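PDB 4YZE: HTH-type transcriptional repressor NemR from Escherichia coli, which represses transcription of the nemRA-gloA operon by binding the NemR box, and takes part in the response to electrophiles and reactive chlorine species. Local coordinates for residues A[24-29]-A[33-38]. The protein carries 5 engineered substitutions. Numbering follows the deposited sequence.
Sequences LQRGFT and LSELLK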
loop_
_atom_site.group_PDB
_atom_site.type_symbol
_atom_site.label_atom_id
_atom_site.label_comp_id
_atom_site.label_asym_id
_atom_site.label_seq_id
_atom_site.Cartn_x
_atom_site.Cartn_y
_atom_site.Cartn_z
ATOM N N LEU A 24 -14.863 -2.007 5.568
ATOM C CA LEU A 24 -14.273 -0.972 4.729
ATOM C C LEU A 24 -14.201 0.335 5.506
ATOM O O LEU A 24 -13.270 1.124 5.327
ATOM C CB LEU A 24 -15.095 -0.796 3.447
ATOM C CG LEU A 24 -14.622 0.237 2.427
ATOM C CD1 LEU A 24 -13.198 -0.064 2.003
ATOM C CD2 LEU A 24 -15.540 0.275 1.216
ATOM N N GLN A 25 -15.181 0.540 6.387
ATOM C CA GLN A 25 -15.286 1.764 7.162
ATOM C C GLN A 25 -14.344 1.789 8.359
ATOM O O GLN A 25 -13.766 2.831 8.673
ATOM C CB GLN A 25 -16.724 1.960 7.659
ATOM C CG GLN A 25 -17.678 2.600 6.660
ATOM C CD GLN A 25 -18.983 3.054 7.312
ATOM O OE1 GLN A 25 -19.465 2.441 8.272
ATOM N NE2 GLN A 25 -19.555 4.142 6.797
ATOM N N ARG A 26 -14.199 0.659 9.045
ATOM C CA ARG A 26 -13.469 0.669 10.312
ATOM C C ARG A 26 -12.490 -0.483 10.500
ATOM O O ARG A 26 -12.027 -0.732 11.614
ATOM C CB ARG A 26 -14.449 0.746 11.487
ATOM C CG ARG A 26 -14.897 2.170 11.794
ATOM C CD ARG A 26 -16.202 2.222 12.573
ATOM N NE ARG A 26 -17.175 3.078 11.902
ATOM C CZ ARG A 26 -18.162 2.624 11.137
ATOM N NH1 ARG A 26 -18.322 1.320 10.959
ATOM N NH2 ARG A 26 -18.998 3.472 10.555
ATOM N N GLY A 27 -12.155 -1.168 9.412
ATOM C CA GLY A 27 -11.283 -2.326 9.499
ATOM C C GLY A 27 -12.057 -3.581 9.870
ATOM O O GLY A 27 -13.167 -3.497 10.400
ATOM N N PHE A 28 -11.484 -4.750 9.602
ATOM C CA PHE A 28 -12.176 -5.993 9.921
ATOM C C PHE A 28 -12.114 -6.352 11.410
ATOM O O PHE A 28 -13.122 -6.729 12.006
ATOM C CB PHE A 28 -11.676 -7.170 9.068
ATOM C CG PHE A 28 -12.419 -8.450 9.347
ATOM C CD1 PHE A 28 -13.715 -8.628 8.875
ATOM C CD2 PHE A 28 -11.842 -9.458 10.111
ATOM C CE1 PHE A 28 -14.415 -9.801 9.132
ATOM C CE2 PHE A 28 -12.540 -10.636 10.387
ATOM C CZ PHE A 28 -13.825 -10.808 9.893
ATOM N N THR A 29 -10.927 -6.251 12.001
ATOM C CA THR A 29 -10.758 -6.538 13.424
ATOM C C THR A 29 -11.533 -5.528 14.247
ATOM O O THR A 29 -11.978 -5.827 15.361
ATOM C CB THR A 29 -9.285 -6.490 13.839
ATOM O OG1 THR A 29 -8.632 -5.425 13.137
ATOM C CG2 THR A 29 -8.597 -7.810 13.509
ATOM N N LEU A 33 -19.023 -8.186 16.108
ATOM C CA LEU A 33 -20.216 -8.946 15.739
ATOM C C LEU A 33 -21.544 -8.221 16.007
ATOM O O LEU A 33 -22.373 -8.088 15.101
ATOM C CB LEU A 33 -20.222 -10.290 16.463
ATOM C CG LEU A 33 -20.279 -11.558 15.613
ATOM C CD1 LEU A 33 -20.826 -12.705 16.462
ATOM C CD2 LEU A 33 -21.103 -11.366 14.337
ATOM N N SER A 34 -21.760 -7.760 17.240
ATOM C CA SER A 34 -23.027 -7.116 17.565
ATOM C C SER A 34 -23.277 -5.891 16.686
ATOM O O SER A 34 -24.414 -5.620 16.302
ATOM C CB SER A 34 -23.127 -6.763 19.059
ATOM O OG SER A 34 -22.138 -5.824 19.442
ATOM N N GLU A 35 -22.219 -5.163 16.348
ATOM C CA GLU A 35 -22.356 -4.043 15.427
ATOM C C GLU A 35 -22.836 -4.557 14.069
ATOM O O GLU A 35 -23.737 -3.986 13.444
ATOM C CB GLU A 35 -21.029 -3.297 15.292
ATOM C CG GLU A 35 -21.056 -2.150 14.287
ATOM C CD GLU A 35 -19.728 -1.415 14.210
ATOM O OE1 GLU A 35 -18.725 -1.949 14.734
ATOM O OE2 GLU A 35 -19.691 -0.304 13.632
ATOM N N LEU A 36 -22.237 -5.655 13.626
ATOM C CA LEU A 36 -22.608 -6.272 12.363
ATOM C C LEU A 36 -24.075 -6.705 12.371
ATOM O O LEU A 36 -24.821 -6.389 11.442
ATOM C CB LEU A 36 -21.696 -7.463 12.080
ATOM C CG LEU A 36 -21.781 -8.189 10.734
ATOM C CD1 LEU A 36 -22.791 -9.319 10.763
ATOM C CD2 LEU A 36 -22.105 -7.221 9.607
ATOM N N LEU A 37 -24.493 -7.414 13.421
ATOM C CA LEU A 37 -25.842 -7.969 13.447
ATOM C C LEU A 37 -26.904 -6.881 13.573
ATOM O O LEU A 37 -27.977 -6.982 12.980
ATOM C CB LEU A 37 -25.996 -8.977 14.582
ATOM C CG LEU A 37 -25.034 -10.154 14.651
ATOM C CD1 LEU A 37 -25.376 -11.018 15.856
ATOM C CD2 LEU A 37 -25.076 -10.971 13.378
ATOM N N LYS A 38 -26.610 -5.847 14.353
ATOM C CA LYS A 38 -27.574 -4.770 14.556
ATOM C C LYS A 38 -27.733 -3.964 13.272
ATOM O O LYS A 38 -28.830 -3.532 12.931
ATOM C CB LYS A 38 -27.145 -3.865 15.715
#
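Arg26 and Glu35 make the whole of this contact, a single salt bridge at the protein surface. It joins the C-terminal end of helix 10-26 to helix 33-40 in the TetR-type DNA-binding domain. The backbones stay well apart, with CA of Arg26 and CA of Glu35 separated by 11.3 Å. Two long side chains therefore span the gap. Glu35 reaches out fully extended, with CG anti to its backbone N (chi1 177°) and the next torsion extended as well. This carries OE2 to within 3.4 Å of NH1 of Arg26. The Arg26 chain bends at its third torsion. Its guanidinium plane is turned 37° from the Glu35 carboxylate plane. OE2 sits far from the plane of the guanidinium, where none of its N-H bonds is aimed. The attraction is one of charge alone.

The Gln25 side chain lies against the guanidinium. Its CB sits 3.6 Å above the guanidinium plane of Arg26, over the edge of one face. Gln25 OE1 lies 2.5 Å from Arg26 NH2 in a weak, bent hydrogen bond whose short length makes it doubtful. The arginine thus meets a neutral amide oxygen from the preceding residue and a carboxylate from the next helix.

Gly27, with positive phi, has left the helical conformation. Helix 33-40 also packs through its leucines: Leu36 on Leu15 and Thr18 of helix 10-26, and Leu33 and Leu37 on Phe47 of helix 44-50. Residues 33-38 fall within the predicted helix-turn-helix motif. The bridge buries just 54 Å² in all, without a directed bond between the charges. Its contribution is probably modest and sensitive to salt, an electrostatic link at the surface beside the leucine contacts.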